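Local coordinates for initiator protein NS1 (Human bocavirus, PDB 4KW3), which probably nicks one strand of the viral DNA at the replication origin to start rolling-circle replication, the part modelled being its N-terminal origin-binding nuclease domain, at residues P214-I219 with A238-S243; F74-C79 with V105-L109; C116-V120 with F207-L212; T229-F235 with E254-K258. One frame throughout, in Å; residues are numbered along the deposited sequence.

Contact 1 (P214-I219 with A238-S243); sequences PKNRCI and AEKTYS
Ala-238 sets its methyl against the turn before the first strand: Ala-238 CB lies 3.5 Å from Pro-214 O, and the amide of Asn-216 touches the same methyl through ND2, while OD1 of that amide accepts the backbone N of Phe-235. At Lys-240 the backbone does the work, with Lys-240 O 3.4 Å from Lys-215 CB. From there the Lys-215 chain runs extended past the carbonyl of Thr-241 and delivers NZ to a salt bridge with Glu-108, a predicted metal ligand. Thr-241 pairs with Asn-216 in parallel register, and its CB rests 3.9 Å from Cys-218 CB. Tyr-242, paired with Arg-217, is gripped through both backbone polar atoms: Tyr-242 N donates to Asn-216 O (2.9 Å) and Tyr-242 O accepts Cys-218 N (2.9 Å), so the two bonds straddle Arg-217 as in a regular parallel pair. A chi1 of 78° turns the tyrosine ring back toward the partner strand, where Arg-217 CG sits over one face in a CH-pi contact; the guanidinium, tilted 33° to the ring, goes on to give NE to Cys-228 O. Ser-243 follows beyond the paired residues, its OG bonded to His-73. In sequence, helix 225-228 lies between the two strands, making a beta-alpha-beta unit; helix 60-69 meets Arg-217 and Ile-219, and strand 241-247 continues the sheet through its antiparallel neighbour 101-109.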
# COMPACT_ATOMS: atom_id res chain seq x y z
N PRO A 214 5.82 -12.78 -0.70
CA PRO A 214 5.18 -14.05 -0.29
C PRO A 214 4.14 -13.88 0.81
O PRO A 214 4.28 -14.38 1.91
CB PRO A 214 6.37 -14.89 0.16
CG PRO A 214 7.38 -13.90 0.64
CD PRO A 214 7.15 -12.60 -0.10
N LYS A 215 3.07 -13.17 0.47
CA LYS A 215 1.94 -13.01 1.36
C LYS A 215 0.67 -13.39 0.60
O LYS A 215 0.62 -13.33 -0.63
CB LYS A 215 1.85 -11.56 1.85
CG LYS A 215 3.08 -11.07 2.57
CD LYS A 215 2.89 -9.67 3.09
CE LYS A 215 4.13 -9.17 3.82
NZ LYS A 215 3.81 -7.98 4.67
N ASN A 216 -0.37 -13.79 1.33
CA ASN A 216 -1.64 -14.06 0.68
C ASN A 216 -2.46 -12.79 0.68
O ASN A 216 -2.21 -11.88 1.48
CB ASN A 216 -2.37 -15.21 1.37
CG ASN A 216 -1.56 -16.49 1.37
OD1 ASN A 216 -0.97 -16.87 0.34
ND2 ASN A 216 -1.53 -17.19 2.50
N ARG A 217 -3.40 -12.69 -0.25
CA ARG A 217 -4.24 -11.50 -0.32
C ARG A 217 -5.41 -11.53 0.62
O ARG A 217 -6.07 -12.56 0.77
CB ARG A 217 -4.76 -11.27 -1.74
CG ARG A 217 -5.37 -9.88 -1.88
CD ARG A 217 -5.74 -9.54 -3.29
NE ARG A 217 -6.77 -10.42 -3.79
CZ ARG A 217 -7.52 -10.12 -4.85
NH1 ARG A 217 -7.30 -8.98 -5.46
NH2 ARG A 217 -8.46 -10.97 -5.28
N CYS A 218 -5.68 -10.36 1.21
CA CYS A 218 -6.92 -10.13 1.93
C CYS A 218 -7.36 -8.68 1.74
O CYS A 218 -6.65 -7.76 2.12
CB CYS A 218 -6.73 -10.44 3.40
SG CYS A 218 -8.22 -10.17 4.31
N ILE A 219 -8.53 -8.46 1.13
CA ILE A 219 -8.98 -7.08 0.83
C ILE A 219 -9.96 -6.47 1.84
O ILE A 219 -10.41 -5.35 1.65
CB ILE A 219 -9.56 -6.94 -0.59
CG1 ILE A 219 -10.82 -7.81 -0.74
CG2 ILE A 219 -8.52 -7.29 -1.65
CD1 ILE A 219 -11.40 -7.72 -2.12
N ALA A 238 2.84 -18.36 4.80
CA ALA A 238 2.58 -16.94 4.96
C ALA A 238 1.62 -16.67 6.11
O ALA A 238 0.58 -17.31 6.20
CB ALA A 238 2.03 -16.36 3.66
N GLU A 239 1.98 -15.77 7.02
CA GLU A 239 1.05 -15.40 8.10
C GLU A 239 0.52 -13.97 7.98
O GLU A 239 -0.41 -13.58 8.67
CB GLU A 239 1.69 -15.60 9.46
CG GLU A 239 2.22 -17.01 9.66
CD GLU A 239 2.95 -17.18 10.96
OE1 GLU A 239 4.18 -16.96 11.00
OE2 GLU A 239 2.29 -17.56 11.95
N LYS A 240 1.10 -13.19 7.09
CA LYS A 240 0.62 -11.84 6.90
C LYS A 240 0.02 -11.67 5.50
O LYS A 240 0.14 -12.55 4.67
CB LYS A 240 1.72 -10.81 7.18
CG LYS A 240 1.88 -10.52 8.66
CD LYS A 240 2.90 -9.40 8.86
CE LYS A 240 2.73 -8.68 10.19
NZ LYS A 240 2.84 -9.60 11.36
N THR A 241 -0.67 -10.56 5.26
CA THR A 241 -1.41 -10.43 4.02
C THR A 241 -1.06 -9.16 3.28
O THR A 241 -0.39 -8.27 3.82
CB THR A 241 -2.93 -10.45 4.27
OG1 THR A 241 -3.32 -9.34 5.08
CG2 THR A 241 -3.35 -11.75 4.95
N TYR A 242 -1.49 -9.08 2.02
CA TYR A 242 -1.40 -7.81 1.30
C TYR A 242 -2.76 -7.54 0.71
O TYR A 242 -3.55 -8.46 0.48
CB TYR A 242 -0.34 -7.86 0.17
CG TYR A 242 -0.84 -8.58 -1.04
CD1 TYR A 242 -0.82 -9.98 -1.09
CD2 TYR A 242 -1.37 -7.89 -2.13
CE1 TYR A 242 -1.29 -10.64 -2.19
CE2 TYR A 242 -1.86 -8.57 -3.24
CZ TYR A 242 -1.81 -9.95 -3.26
OH TYR A 242 -2.28 -10.64 -4.34
N SER A 243 -2.99 -6.27 0.38
CA SER A 243 -4.24 -5.87 -0.26
C SER A 243 -4.04 -5.61 -1.74
O SER A 243 -4.84 -6.05 -2.57
CB SER A 243 -4.80 -4.62 0.42
OG SER A 243 -5.87 -4.12 -0.33

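Contact 2 (F74-C79 with V105-L109); sequences FGAVLC and VQSEL
Ser-107 points its hydroxyl at the first turn of the helix, where Ser-107 OG donates to Gly-75 O at 2.9 Å. With chi1 at 53°, the hydroxyl is tucked between its own backbone N and carbonyl carbon, and it reaches the glycine carbonyl from above its plane, 59° out. The helical bond from Cys-79 N arrives at the same oxygen from the opposite face, so two donors hold it. One turn on, Cys-79 lays its CB beside the serine hydroxyl and swings SG toward Val-105, giving an apolar contact of 3.6 Å between Cys-79 SG and Val-105 CG1. Helix 74-94 packs on one side of the central sheet of the HUH nuclease fold; the axis of its segment 74-79 passes 7.6 Å from that of strand segment 105-109, running against it at 143°. The alternation of the strand sends Gln-106 and Glu-108, a predicted metal ligand, away from the helix; Gln-106 bonds to Thr-245. At the other end Phe-74 and Leu-109 reach out to meet each other, with Phe-74 CZ 4.1 Å from Leu-109 CD2, and the phenylalanine ring also meets residues of helix 31-38.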
# COMPACT_ATOMS: atom_id res chain seq x y z
N PHE A 74 -10.79 -0.56 -1.50
CA PHE A 74 -10.23 0.60 -0.81
C PHE A 74 -8.72 0.48 -0.62
O PHE A 74 -8.00 1.46 -0.77
CB PHE A 74 -10.95 0.90 0.50
CG PHE A 74 -10.61 -0.04 1.63
CD1 PHE A 74 -11.19 -1.31 1.70
CD2 PHE A 74 -9.74 0.35 2.65
CE1 PHE A 74 -10.90 -2.16 2.76
CE2 PHE A 74 -9.43 -0.51 3.70
CZ PHE A 74 -10.01 -1.77 3.76
N GLY A 75 -8.25 -0.72 -0.34
CA GLY A 75 -6.83 -0.96 -0.21
C GLY A 75 -6.09 -0.69 -1.50
O GLY A 75 -4.98 -0.18 -1.48
N ALA A 76 -6.71 -1.03 -2.62
CA ALA A 76 -6.08 -0.74 -3.90
C ALA A 76 -6.00 0.77 -4.14
O ALA A 76 -4.98 1.28 -4.62
CB ALA A 76 -6.79 -1.46 -5.04
N VAL A 77 -7.06 1.49 -3.76
CA VAL A 77 -7.09 2.94 -3.93
C VAL A 77 -6.04 3.63 -3.04
O VAL A 77 -5.31 4.50 -3.51
CB VAL A 77 -8.49 3.49 -3.60
CG1 VAL A 77 -8.54 5.04 -3.71
CG2 VAL A 77 -9.52 2.87 -4.52
N LEU A 78 -5.98 3.21 -1.78
CA LEU A 78 -5.00 3.73 -0.83
C LEU A 78 -3.60 3.58 -1.43
O LEU A 78 -2.77 4.50 -1.40
CB LEU A 78 -5.06 2.96 0.49
CG LEU A 78 -4.00 3.42 1.49
CD1 LEU A 78 -4.14 4.92 1.75
CD2 LEU A 78 -4.04 2.63 2.79
N CYS A 79 -3.39 2.41 -2.00
CA CYS A 79 -2.13 2.07 -2.61
C CYS A 79 -1.81 2.97 -3.82
O CYS A 79 -0.68 3.41 -3.97
CB CYS A 79 -2.16 0.58 -2.98
SG CYS A 79 -0.61 -0.07 -3.54
N VAL A 105 4.87 0.08 -4.21
CA VAL A 105 3.98 0.36 -3.09
C VAL A 105 3.11 -0.87 -2.87
O VAL A 105 2.61 -1.48 -3.83
CB VAL A 105 3.09 1.65 -3.30
CG1 VAL A 105 2.09 1.82 -2.16
CG2 VAL A 105 3.94 2.89 -3.38
N GLN A 106 2.96 -1.25 -1.61
CA GLN A 106 2.07 -2.33 -1.23
C GLN A 106 1.27 -1.98 0.02
O GLN A 106 1.83 -1.68 1.08
CB GLN A 106 2.87 -3.61 -0.99
CG GLN A 106 2.02 -4.82 -0.61
CD GLN A 106 2.79 -6.13 -0.77
OE1 GLN A 106 3.13 -6.53 -1.89
NE2 GLN A 106 3.07 -6.79 0.34
N SER A 107 -0.05 -2.02 -0.11
CA SER A 107 -0.96 -1.80 1.02
C SER A 107 -1.28 -3.12 1.72
O SER A 107 -1.31 -4.17 1.09
CB SER A 107 -2.24 -1.13 0.53
OG SER A 107 -2.81 -1.86 -0.54
N GLU A 108 -1.51 -3.07 3.03
CA GLU A 108 -1.75 -4.26 3.81
C GLU A 108 -2.74 -3.97 4.93
O GLU A 108 -2.59 -3.00 5.66
CB GLU A 108 -0.44 -4.80 4.40
CG GLU A 108 -0.60 -5.73 5.61
CD GLU A 108 0.75 -6.25 6.14
OE1 GLU A 108 1.79 -5.98 5.50
OE2 GLU A 108 0.77 -6.92 7.19
N LEU A 109 -3.74 -4.82 5.06
CA LEU A 109 -4.66 -4.75 6.18
C LEU A 109 -4.04 -5.56 7.29
O LEU A 109 -4.24 -6.77 7.36
CB LEU A 109 -6.00 -5.37 5.78
CG LEU A 109 -6.95 -4.48 4.98
CD1 LEU A 109 -6.33 -3.88 3.74
CD2 LEU A 109 -8.14 -5.27 4.59

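Contact 3 (C116-V120 with F207-L212)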
# COMPACT_ATOMS: atom_id res chain seq x y z
N CYS A 116 0.90 1.06 4.28
CA CYS A 116 1.55 0.85 3.01
C CYS A 116 3.06 0.80 3.22
O CYS A 116 3.62 1.60 3.98
CB CYS A 116 1.23 2.00 2.07
SG CYS A 116 -0.42 1.97 1.48
N HIS A 117 3.71 -0.12 2.51
CA HIS A 117 5.16 -0.10 2.39
C HIS A 117 5.47 0.55 1.07
O HIS A 117 4.79 0.27 0.05
CB HIS A 117 5.73 -1.51 2.41
CG HIS A 117 5.60 -2.19 3.73
ND1 HIS A 117 6.64 -2.23 4.64
CD2 HIS A 117 4.57 -2.85 4.29
CE1 HIS A 117 6.24 -2.90 5.71
NE2 HIS A 117 4.99 -3.28 5.52
N ILE A 118 6.46 1.45 1.09
CA ILE A 118 6.93 2.12 -0.12
C ILE A 118 8.42 1.89 -0.26
O ILE A 118 9.20 2.24 0.62
CB ILE A 118 6.71 3.65 -0.03
CG1 ILE A 118 5.25 3.96 0.29
CG2 ILE A 118 7.18 4.37 -1.30
CD1 ILE A 118 5.02 4.43 1.69
N ILE A 119 8.83 1.29 -1.37
CA ILE A 119 10.24 1.26 -1.72
C ILE A 119 10.45 2.27 -2.84
O ILE A 119 9.83 2.17 -3.91
CB ILE A 119 10.73 -0.14 -2.18
CG1 ILE A 119 10.32 -1.22 -1.18
CG2 ILE A 119 12.23 -0.15 -2.32
CD1 ILE A 119 10.49 -2.59 -1.72
N VAL A 120 11.29 3.25 -2.60
CA VAL A 120 11.55 4.27 -3.59
C VAL A 120 13.05 4.56 -3.75
O VAL A 120 13.81 4.63 -2.76
CB VAL A 120 10.77 5.55 -3.26
CG1 VAL A 120 11.01 5.97 -1.80
CG2 VAL A 120 11.14 6.65 -4.22
N PHE A 207 14.35 -7.33 -0.95
CA PHE A 207 13.41 -7.00 0.11
C PHE A 207 11.98 -7.19 -0.39
O PHE A 207 11.13 -7.75 0.31
CB PHE A 207 13.65 -5.60 0.66
CG PHE A 207 12.64 -5.19 1.67
CD1 PHE A 207 12.68 -5.73 2.94
CD2 PHE A 207 11.61 -4.32 1.32
CE1 PHE A 207 11.73 -5.41 3.89
CE2 PHE A 207 10.65 -3.97 2.25
CZ PHE A 207 10.71 -4.51 3.54
N PHE A 208 11.74 -6.73 -1.62
CA PHE A 208 10.47 -6.96 -2.32
C PHE A 208 10.16 -8.46 -2.43
O PHE A 208 9.08 -8.91 -2.02
CB PHE A 208 10.53 -6.35 -3.73
CG PHE A 208 9.27 -6.53 -4.55
CD1 PHE A 208 8.02 -6.23 -4.02
CD2 PHE A 208 9.35 -6.98 -5.87
CE1 PHE A 208 6.87 -6.38 -4.79
CE2 PHE A 208 8.19 -7.15 -6.65
CZ PHE A 208 6.95 -6.85 -6.10
N LYS A 209 11.11 -9.21 -2.97
CA LYS A 209 10.92 -10.63 -3.25
C LYS A 209 10.71 -11.43 -1.97
O LYS A 209 9.82 -12.28 -1.91
CB LYS A 209 12.12 -11.20 -4.00
CG LYS A 209 11.94 -12.67 -4.36
CD LYS A 209 13.26 -13.39 -4.69
CE LYS A 209 14.08 -13.61 -3.46
NZ LYS A 209 15.21 -14.55 -3.69
N ASN A 210 11.51 -11.12 -0.94
CA ASN A 210 11.48 -11.95 0.25
C ASN A 210 10.52 -11.53 1.33
O ASN A 210 10.02 -12.39 2.06
CB ASN A 210 12.89 -12.11 0.84
CG ASN A 210 13.75 -12.96 -0.03
OD1 ASN A 210 13.26 -13.93 -0.60
ND2 ASN A 210 15.02 -12.59 -0.18
N TYR A 211 10.20 -10.24 1.42
CA TYR A 211 9.33 -9.81 2.50
C TYR A 211 7.95 -9.37 1.99
O TYR A 211 6.96 -9.71 2.60
CB TYR A 211 9.97 -8.72 3.41
CG TYR A 211 8.93 -8.23 4.40
CD1 TYR A 211 8.64 -8.96 5.57
CD2 TYR A 211 8.17 -7.08 4.14
CE1 TYR A 211 7.64 -8.55 6.44
CE2 TYR A 211 7.16 -6.67 5.01
CZ TYR A 211 6.90 -7.41 6.16
OH TYR A 211 5.91 -7.01 7.03
N LEU A 212 7.87 -8.67 0.87
CA LEU A 212 6.58 -8.16 0.40
C LEU A 212 5.78 -9.19 -0.45
O LEU A 212 4.57 -9.33 -0.29
CB LEU A 212 6.77 -6.86 -0.37
CG LEU A 212 7.25 -5.64 0.43
CD1 LEU A 212 7.38 -4.44 -0.49
CD2 LEU A 212 6.27 -5.31 1.58
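His-117 and Ile-119 lie opposite segment 207-212, the C-terminal part of helix 204-212; the axes of segments 116-120 and 207-212 run nearly antiparallel (166°), 11.2 Å apart. The closest CA pairs are His-117 with Leu-212 (8.4 Å) and Ile-119 with Phe-208 (8.2 Å), so no backbone touches and the gap is bridged by side chains. The helix widens here into a pi-type turn: Leu-212 N makes weak bonds to the carbonyls of both Phe-207 and Phe-208. Two side chains of the helix gather over one face of the His-117 imidazole. Leu-212 CD2 makes a CH-pi contact there, 4.2 Å from the His-117 ring centroid, and Tyr-211 turns its edge to the same face in an offset edge-to-face pair, planes at 63° and Tyr-211 CE2 3.9 Å from His-117 CE1. This is the heart of the predicted HUH nuclease site: His-117, a predicted metal ligand, belongs to the RCR-2 motif and Tyr-211, in RCR-3, is the predicted nuclease tyrosine, so the helix carries the presumed nucleophile up to the presumed metal ligands on the strand. His-115 meets the His-117 ring edge-to-face, and Lys-215 NZ forms a weak hydrogen bond with Tyr-211 OH. Farther along the strand the contact is purely apolar. Ile-119 holds CG1 and CD1 extended (chi2 167°), and CD1 meets Leu-212 CD1 tip to tip at 3.8 Å. The same Ile-119 CD1 touches the Phe-207 ring at its edge, in the ring plane, 3.7 Å from Phe-207 CD2.

Contact 4 (T229-F235 with E254-K258); sequences TSPDNWF and EHYRK
Ser-230 and Asn-233 dock the crossover loop of the 216-217/225-228/241-247 beta-alpha-beta unit against the run-in to helix 257-268. Hydrogen bonds centre on Glu-254 and Asn-233. The Glu-254 carboxylate takes two from one residue: Ser-230 N reaches Glu-254 OE2 from above the carboxylate plane at 2.6 Å, and Ser-230 OG meets the syn lone pair of Glu-254 OE1 at 2.8 Å. Glu-254 bends at chi2 (-79°) to present both oxygens. The serine hydroxyl in turn accepts Asn-233 ND2, which fixes the orientation of the amide; ND2 also makes a weak bond to His-255 O. Across the amide, Asn-233 OD1 accepts Lys-258 N, in the first turn of the helix, at 3.0 Å in its carbonyl plane, with an N-H...O angle of 165°. The apolar contacts gather round Phe-235. The aliphatic part of Lys-258 runs antiparallel to the phenylalanine side chain, CD over one face in a CH-pi contact 3.6 Å from the Phe-235 ring centroid, while Lys-258 NZ is too far for more than a weak cation-pi attraction. Arg-257, whose guanidinium bonds Leu-213 O, comes in at the ring's edge, its CD 4.2 Å from Phe-235 CE2.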
# COMPACT_ATOMS: atom_id res chain seq x y z
N THR A 229 -7.61 -15.03 -2.13
CA THR A 229 -6.43 -15.57 -2.82
C THR A 229 -6.80 -16.81 -3.58
O THR A 229 -7.41 -17.73 -3.01
CB THR A 229 -5.28 -15.93 -1.81
OG1 THR A 229 -5.01 -14.81 -0.96
CG2 THR A 229 -4.01 -16.37 -2.53
N SER A 230 -6.45 -16.85 -4.85
CA SER A 230 -6.68 -18.04 -5.66
C SER A 230 -5.62 -19.10 -5.38
O SER A 230 -4.47 -18.78 -5.12
CB SER A 230 -6.74 -17.68 -7.14
OG SER A 230 -5.51 -17.15 -7.58
N PRO A 231 -6.02 -20.38 -5.43
CA PRO A 231 -5.17 -21.49 -4.97
C PRO A 231 -3.75 -21.54 -5.53
O PRO A 231 -2.84 -21.73 -4.75
CB PRO A 231 -5.98 -22.70 -5.39
CG PRO A 231 -7.38 -22.22 -5.22
CD PRO A 231 -7.40 -20.81 -5.69
N ASP A 232 -3.55 -21.29 -6.82
CA ASP A 232 -2.20 -21.22 -7.39
C ASP A 232 -1.31 -20.11 -6.80
O ASP A 232 -0.10 -20.07 -7.02
CB ASP A 232 -2.28 -21.02 -8.90
CG ASP A 232 -2.90 -22.21 -9.59
OD1 ASP A 232 -2.99 -23.29 -8.97
OD2 ASP A 232 -3.30 -22.05 -10.76
N ASN A 233 -1.91 -19.20 -6.05
CA ASN A 233 -1.15 -18.11 -5.49
C ASN A 233 -1.06 -18.14 -3.97
O ASN A 233 -0.70 -17.16 -3.33
CB ASN A 233 -1.75 -16.79 -5.98
CG ASN A 233 -1.61 -16.64 -7.48
OD1 ASN A 233 -0.56 -16.22 -7.96
ND2 ASN A 233 -2.66 -17.01 -8.22
N TRP A 234 -1.35 -19.30 -3.41
CA TRP A 234 -1.34 -19.44 -1.97
C TRP A 234 0.05 -19.76 -1.45
O TRP A 234 0.70 -20.69 -1.92
CB TRP A 234 -2.30 -20.51 -1.53
CG TRP A 234 -2.43 -20.61 -0.07
CD1 TRP A 234 -1.81 -21.51 0.76
CD2 TRP A 234 -3.25 -19.79 0.77
NE1 TRP A 234 -2.21 -21.29 2.06
CE2 TRP A 234 -3.09 -20.24 2.09
CE3 TRP A 234 -4.11 -18.71 0.52
CZ2 TRP A 234 -3.76 -19.66 3.16
CZ3 TRP A 234 -4.78 -18.13 1.59
CH2 TRP A 234 -4.61 -18.61 2.88
N PHE A 235 0.50 -18.96 -0.51
CA PHE A 235 1.80 -19.16 0.11
C PHE A 235 1.55 -19.90 1.40
O PHE A 235 0.99 -19.34 2.35
CB PHE A 235 2.47 -17.82 0.36
CG PHE A 235 3.06 -17.18 -0.87
CD1 PHE A 235 4.33 -17.53 -1.31
CD2 PHE A 235 2.37 -16.19 -1.56
CE1 PHE A 235 4.90 -16.89 -2.43
CE2 PHE A 235 2.91 -15.56 -2.68
CZ PHE A 235 4.18 -15.92 -3.12
N GLU A 254 -3.39 -10.34 -8.80
CA GLU A 254 -3.48 -11.48 -7.87
C GLU A 254 -3.08 -12.79 -8.51
O GLU A 254 -2.35 -13.56 -7.91
CB GLU A 254 -4.91 -11.61 -7.29
CG GLU A 254 -5.04 -12.54 -6.08
CD GLU A 254 -5.09 -14.04 -6.43
OE1 GLU A 254 -5.40 -14.39 -7.58
OE2 GLU A 254 -4.83 -14.87 -5.54
N HIS A 255 -3.54 -13.04 -9.73
CA HIS A 255 -3.37 -14.38 -10.30
C HIS A 255 -1.96 -14.67 -10.83
O HIS A 255 -1.63 -15.80 -11.12
CB HIS A 255 -4.43 -14.67 -11.37
CG HIS A 255 -4.38 -13.72 -12.52
ND1 HIS A 255 -5.07 -12.53 -12.54
CD2 HIS A 255 -3.71 -13.79 -13.70
CE1 HIS A 255 -4.82 -11.90 -13.67
NE2 HIS A 255 -4.00 -12.64 -14.40
N TYR A 256 -1.11 -13.64 -10.91
CA TYR A 256 0.27 -13.84 -11.33
C TYR A 256 1.26 -13.75 -10.16
O TYR A 256 2.46 -13.95 -10.39
CB TYR A 256 0.68 -12.78 -12.37
CG TYR A 256 -0.04 -12.84 -13.69
CD1 TYR A 256 -0.36 -14.05 -14.28
CD2 TYR A 256 -0.42 -11.67 -14.34
CE1 TYR A 256 -1.03 -14.10 -15.51
CE2 TYR A 256 -1.09 -11.70 -15.56
CZ TYR A 256 -1.39 -12.92 -16.14
OH TYR A 256 -2.05 -12.96 -17.35
N ARG A 257 0.80 -13.42 -8.95
CA ARG A 257 1.73 -13.10 -7.83
C ARG A 257 2.75 -14.23 -7.61
O ARG A 257 3.96 -14.01 -7.68
CB ARG A 257 1.04 -12.64 -6.50
CG ARG A 257 2.05 -12.32 -5.35
CD ARG A 257 1.46 -11.86 -3.98
NE ARG A 257 1.20 -10.44 -4.00
CZ ARG A 257 1.81 -9.51 -3.27
NH1 ARG A 257 2.72 -9.79 -2.35
NH2 ARG A 257 1.45 -8.26 -3.45
N LYS A 258 2.26 -15.44 -7.37
CA LYS A 258 3.16 -16.54 -7.03
C LYS A 258 4.14 -16.83 -8.16
O LYS A 258 5.32 -17.10 -7.91
CB LYS A 258 2.40 -17.79 -6.62
CG LYS A 258 3.30 -18.87 -6.09
CD LYS A 258 3.15 -19.02 -4.59
CE LYS A 258 2.78 -20.44 -4.24
NZ LYS A 258 3.85 -21.38 -4.66

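Contact 2 lies deepest, its centre about 4 Å from the centre of the chain, and every residue that touches is buried; contact 3 is also buried, while contacts 1 and 4 are partly open and contact 4 is the most peripheral. Contacts 1, 2 and 3 all reach the same sheet: strand 101-109 of contact 2 lies between 241-247 of contact 1 and 114-122 of contact 3. Parallel backbone pairing dominates contact 1, one serine bond and sparse apolar packing contact 2, rings and methyls contact 3, and carboxylate and amide bonds contact 4. The predicted site residues lie on elements of contacts 1, 2 and 3. Arg-257 ties contact 4 inward, bonding Gln-106 of contact 2.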